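Local coordinates for DNA topoisomerase 2-associated protein PAT1 (Saccharomyces cerevisiae, PDB 5LMG) that activates mRNA decapping and represses translation, its C-terminal domain binding the decapping enzyme Dcp2 and the exonuclease Xrn1 directly, at residues W81-D87 against Q120-I124; W235-Y239 against L284-K289. The protein carries 2 engineered substitutions. All coordinates share one frame; numbering follows the deposited sequence.

Contact 1 (W81-D87 against Q120-I124); sequences WEALHID and QKLKI
W81 and I86 bring the segment 81-87 against one side of helix 118-130, the CA atoms of W81 and Q120 lying 8.1 Å apart and those of I86 and I124 6.9 Å, while a type I turn from E82 to H85 reverses the chain between them. Q120 lies over one face of the W81 indole. Its CG sits above the six-membered ring, 3.8 Å from the centroid and 7° off the normal, a CH-pi contact, and its extended chain carries NE2 on to the five-membered ring, 3.3 Å from W81 CG. The amide is tilted 37° to the indole, and OE1 accepts a hydrogen bond from the D117 backbone N. With CG anti to the backbone N (chi1 171°), W81 turns its benzo edge to the helix, where CZ3 meets CG1 of I124. I86 crosses I124 at about a right angle, CD1 to CG1 3.6 Å. K123 bends at its last torsion and sets NZ 3.6 Å from OD1 of D87, a long salt bridge. The chemistry is thus mainly apolar contact of an indole with glutamine and lysine methylenes and the isoleucines, an amide nitrogen lying over the ring face; the ion pair, whose aspartate is exposed, is likely to be weak.

Contact 2 (W235-Y239 against L284-K289); sequences WNEIY and LAASGK. Engineered in segment 284-289: A286 (natural residue Leu). With EDO (1,2-ethanediol), chain L.
Y239 lays one face of its ring over the backbone of S287, whose carbonyl O stands 3.7 Å above the ring plane, over its centre. Pointing CG anti to the backbone N (chi1 172°) sends the phenol across to the end of helix 275-286. There OH donates a hydrogen bond of 2.6 Å to L284 O, reaching it from 46° out of the carbonyl plane rather than on a lone pair. CD1 of L284 packs beside CE2 of the ring, and G288 CA lies 3.5 Å from Y239 OH; a CB at this glycine would clash with the hydroxyl. S287 also fills the angle between two aromatic rings: its CB rests 3.7 Å from CD2 of Y239, and its OG lies at the edge of the W235 indole, near the ring plane, 3.5 Å from CZ2. With an alanine here instead of Y239, L284 O is likely to lose its phenol donor, and a gap would probably open between helix 234-246 and the S287-G288 backbone.

A 1,2-ethanediol, probably from the crystallisation liquor, bridges N236 and S287 beside the tyrosine ring. Its O1 donates to N236 O, while O2 accepts from N236 ND2 and donates to S287 O at 2.8 Å. The aliphatic chain of K289 passes alongside the diol.

The contact joins helix 234-246 to the turn between helices 275-286 and 290-322, with K289 as N-cap of the latter. H292 meets Y239 edge-to-face, W235 packs against F178, M182 and L185 of helix 178-191, and S287 touches I211 and A215 of helix 201-216, while A285 faces F352 and V355 of helix 329-355.

In the fold
From the N terminus, the chain runs through helix 48-70 to contact 1, which closes a 32-residue excursion containing helices 95-99 and 103-114 and ties the end of helix 78-82 and the turn after it to helix 118-130. Several helices later, contact 2 closes a second excursion of 44 residues, spanning helix 257-267 and joining helix 234-246 to the end of helix 275-286 and the turn that leads into helix 290-322. The two loops follow in series, neither nesting nor crossing. The centres of contact 1 and contact 2 lie about 31 Å apart and their nearest atoms about 14 Å, so they do not touch. Both belong to one predominantly helical PAT1 family region of the TPR clan.

Contact 1 (W81-D87 against Q120-I124)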
# COMPACT_ATOMS: atom_id res chain seq x y z
N TRP A 81 -5.45 25.08 10.80
CA TRP A 81 -4.15 24.79 10.20
C TRP A 81 -3.04 24.88 11.25
O TRP A 81 -2.24 23.96 11.35
CB TRP A 81 -3.85 25.71 8.98
CG TRP A 81 -2.45 25.58 8.46
CD1 TRP A 81 -1.43 26.47 8.62
CD2 TRP A 81 -1.88 24.45 7.77
NE1 TRP A 81 -0.27 25.99 8.04
CE2 TRP A 81 -0.52 24.75 7.51
CE3 TRP A 81 -2.39 23.21 7.33
CZ2 TRP A 81 0.33 23.87 6.84
CZ3 TRP A 81 -1.55 22.35 6.63
CH2 TRP A 81 -0.20 22.68 6.40
N GLU A 82 -3.05 25.95 12.06
CA GLU A 82 -2.07 26.17 13.13
C GLU A 82 -2.14 25.09 14.22
O GLU A 82 -1.09 24.67 14.72
CB GLU A 82 -2.20 27.58 13.73
CG GLU A 82 -1.52 28.65 12.90
CD GLU A 82 -1.49 30.02 13.55
OE1 GLU A 82 -0.73 30.20 14.53
OE2 GLU A 82 -2.20 30.93 13.06
N ALA A 83 -3.35 24.59 14.54
CA ALA A 83 -3.58 23.53 15.54
C ALA A 83 -3.03 22.14 15.10
O ALA A 83 -2.95 21.23 15.93
CB ALA A 83 -5.06 23.43 15.87
N LEU A 84 -2.62 22.00 13.82
CA LEU A 84 -2.07 20.76 13.25
C LEU A 84 -0.55 20.57 13.46
O LEU A 84 -0.06 19.44 13.40
CB LEU A 84 -2.41 20.62 11.76
CG LEU A 84 -3.87 20.42 11.35
CD1 LEU A 84 -4.00 20.44 9.84
CD2 LEU A 84 -4.43 19.10 11.87
N HIS A 85 0.19 21.69 13.68
CA HIS A 85 1.65 21.73 13.93
C HIS A 85 2.50 21.07 12.84
O HIS A 85 3.47 20.37 13.17
CB HIS A 85 1.98 21.13 15.33
CG HIS A 85 1.43 21.93 16.47
ND1 HIS A 85 0.08 21.92 16.77
CD2 HIS A 85 2.08 22.72 17.35
CE1 HIS A 85 -0.05 22.71 17.83
NE2 HIS A 85 1.12 23.21 18.21
N ILE A 86 2.16 21.28 11.55
CA ILE A 86 2.90 20.69 10.43
C ILE A 86 4.28 21.37 10.26
O ILE A 86 5.28 20.66 10.09
CB ILE A 86 2.05 20.65 9.12
CG1 ILE A 86 1.27 19.34 9.04
CG2 ILE A 86 2.89 20.84 7.84
CD1 ILE A 86 -0.13 19.48 9.26
N ASP A 87 4.34 22.72 10.35
CA ASP A 87 5.58 23.49 10.22
C ASP A 87 6.41 23.54 11.53
O ASP A 87 7.46 24.20 11.58
CB ASP A 87 5.29 24.91 9.68
CG ASP A 87 4.80 24.94 8.24
OD1 ASP A 87 5.45 24.31 7.37
OD2 ASP A 87 3.79 25.63 7.97
N GLN A 120 -1.27 23.52 1.35
CA GLN A 120 -1.45 23.01 2.72
C GLN A 120 -1.55 21.47 2.69
O GLN A 120 -0.85 20.80 3.45
CB GLN A 120 -2.69 23.62 3.39
CG GLN A 120 -2.48 25.05 3.88
CD GLN A 120 -3.75 25.67 4.39
OE1 GLN A 120 -4.84 25.48 3.83
NE2 GLN A 120 -3.66 26.42 5.47
N LYS A 121 -2.37 20.93 1.75
CA LYS A 121 -2.57 19.50 1.52
C LYS A 121 -1.24 18.85 1.08
O LYS A 121 -0.93 17.74 1.52
CB LYS A 121 -3.64 19.28 0.44
CG LYS A 121 -5.07 19.63 0.85
CD LYS A 121 -6.00 19.55 -0.35
CE LYS A 121 -7.43 19.84 0.00
NZ LYS A 121 -8.31 19.71 -1.18
N LEU A 122 -0.46 19.54 0.21
CA LEU A 122 0.83 19.06 -0.27
C LEU A 122 1.84 19.00 0.89
O LEU A 122 2.57 18.02 0.99
CB LEU A 122 1.34 19.95 -1.43
CG LEU A 122 2.40 19.41 -2.42
CD1 LEU A 122 3.76 19.98 -2.12
CD2 LEU A 122 2.41 17.89 -2.55
N LYS A 123 1.81 20.00 1.80
CA LYS A 123 2.67 20.05 3.00
C LYS A 123 2.40 18.86 3.94
O LYS A 123 3.35 18.33 4.55
CB LYS A 123 2.50 21.37 3.76
CG LYS A 123 3.37 22.49 3.22
CD LYS A 123 3.14 23.78 4.02
CE LYS A 123 3.96 24.94 3.51
NZ LYS A 123 5.40 24.80 3.85
N ILE A 124 1.14 18.42 4.05
CA ILE A 124 0.73 17.26 4.85
C ILE A 124 1.34 15.98 4.25
O ILE A 124 1.97 15.22 4.98
CB ILE A 124 -0.81 17.19 5.04
CG1 ILE A 124 -1.28 18.28 6.05
CG2 ILE A 124 -1.26 15.77 5.47
CD1 ILE A 124 -2.76 18.43 6.28

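Contact 2 (W235-Y239 against L284-K289)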
# COMPACT_ATOMS: atom_id res chain seq x y z
N TRP A 235 11.63 11.19 -14.40
CA TRP A 235 10.95 9.99 -13.90
C TRP A 235 11.82 8.74 -14.08
O TRP A 235 11.96 7.98 -13.13
CB TRP A 235 9.51 9.83 -14.47
CG TRP A 235 8.80 8.53 -14.17
CD1 TRP A 235 8.09 7.77 -15.05
CD2 TRP A 235 8.73 7.84 -12.90
NE1 TRP A 235 7.57 6.65 -14.42
CE2 TRP A 235 7.97 6.66 -13.11
CE3 TRP A 235 9.25 8.08 -11.61
CZ2 TRP A 235 7.71 5.74 -12.08
CZ3 TRP A 235 9.03 7.14 -10.61
CH2 TRP A 235 8.25 6.00 -10.84
N ASN A 236 12.46 8.58 -15.26
CA ASN A 236 13.36 7.45 -15.53
C ASN A 236 14.52 7.43 -14.50
O ASN A 236 14.82 6.37 -13.93
CB ASN A 236 13.90 7.48 -16.97
CG ASN A 236 12.83 7.32 -18.03
OD1 ASN A 236 12.68 8.16 -18.92
ND2 ASN A 236 12.04 6.25 -17.96
N GLU A 237 15.09 8.62 -14.20
CA GLU A 237 16.15 8.80 -13.21
C GLU A 237 15.67 8.46 -11.77
O GLU A 237 16.37 7.75 -11.05
CB GLU A 237 16.73 10.24 -13.27
CG GLU A 237 17.37 10.63 -14.59
CD GLU A 237 18.43 9.67 -15.13
OE1 GLU A 237 19.34 9.30 -14.36
OE2 GLU A 237 18.32 9.27 -16.31
N ILE A 238 14.48 8.96 -11.38
CA ILE A 238 13.95 8.77 -10.04
C ILE A 238 13.50 7.31 -9.83
O ILE A 238 13.77 6.74 -8.77
CB ILE A 238 12.88 9.84 -9.68
CG1 ILE A 238 13.57 11.24 -9.62
CG2 ILE A 238 12.15 9.49 -8.35
CD1 ILE A 238 12.72 12.41 -9.40
N TYR A 239 12.88 6.68 -10.86
CA TYR A 239 12.50 5.26 -10.83
C TYR A 239 13.76 4.42 -10.54
O TYR A 239 13.71 3.53 -9.69
CB TYR A 239 11.86 4.81 -12.18
CG TYR A 239 11.63 3.31 -12.25
CD1 TYR A 239 12.64 2.45 -12.69
CD2 TYR A 239 10.42 2.75 -11.84
CE1 TYR A 239 12.45 1.07 -12.71
CE2 TYR A 239 10.22 1.37 -11.86
CZ TYR A 239 11.24 0.53 -12.30
OH TYR A 239 11.06 -0.83 -12.32
N LEU A 284 5.73 -1.58 -10.50
CA LEU A 284 7.21 -1.52 -10.55
C LEU A 284 7.70 -1.98 -11.93
O LEU A 284 8.48 -1.26 -12.55
CB LEU A 284 7.82 -2.37 -9.40
CG LEU A 284 9.35 -2.30 -9.18
CD1 LEU A 284 9.81 -0.93 -8.64
CD2 LEU A 284 9.81 -3.42 -8.26
N ALA A 285 7.16 -3.11 -12.44
CA ALA A 285 7.50 -3.67 -13.75
C ALA A 285 7.12 -2.75 -14.93
O ALA A 285 7.92 -2.61 -15.86
CB ALA A 285 6.88 -5.04 -13.92
N ALA A 286 5.91 -2.15 -14.88
CA ALA A 286 5.33 -1.27 -15.90
C ALA A 286 6.15 -0.02 -16.17
O ALA A 286 6.20 0.40 -17.32
CB ALA A 286 3.89 -0.89 -15.53
N SER A 287 6.80 0.55 -15.14
CA SER A 287 7.65 1.74 -15.26
C SER A 287 9.14 1.40 -15.48
O SER A 287 9.95 2.31 -15.62
CB SER A 287 7.48 2.65 -14.04
OG SER A 287 6.24 3.35 -14.09
N GLY A 288 9.48 0.11 -15.53
CA GLY A 288 10.85 -0.34 -15.73
C GLY A 288 11.21 -0.70 -17.16
O GLY A 288 10.35 -1.08 -17.95
N LYS A 289 12.51 -0.62 -17.49
CA LYS A 289 13.04 -1.04 -18.79
C LYS A 289 13.14 -2.59 -18.74
O LYS A 289 12.85 -3.18 -17.69
CB LYS A 289 14.43 -0.44 -19.05
CG LYS A 289 14.50 1.09 -19.06
CD LYS A 289 15.88 1.58 -19.49
CE LYS A 289 16.18 3.02 -19.14
NZ LYS A 289 15.26 3.98 -19.83
C1 EDO L . 14.32 3.93 -16.16
O1 EDO L . 15.06 3.86 -14.95
C2 EDO L . 13.09 3.02 -16.06
O2 EDO L . 12.08 3.47 -16.94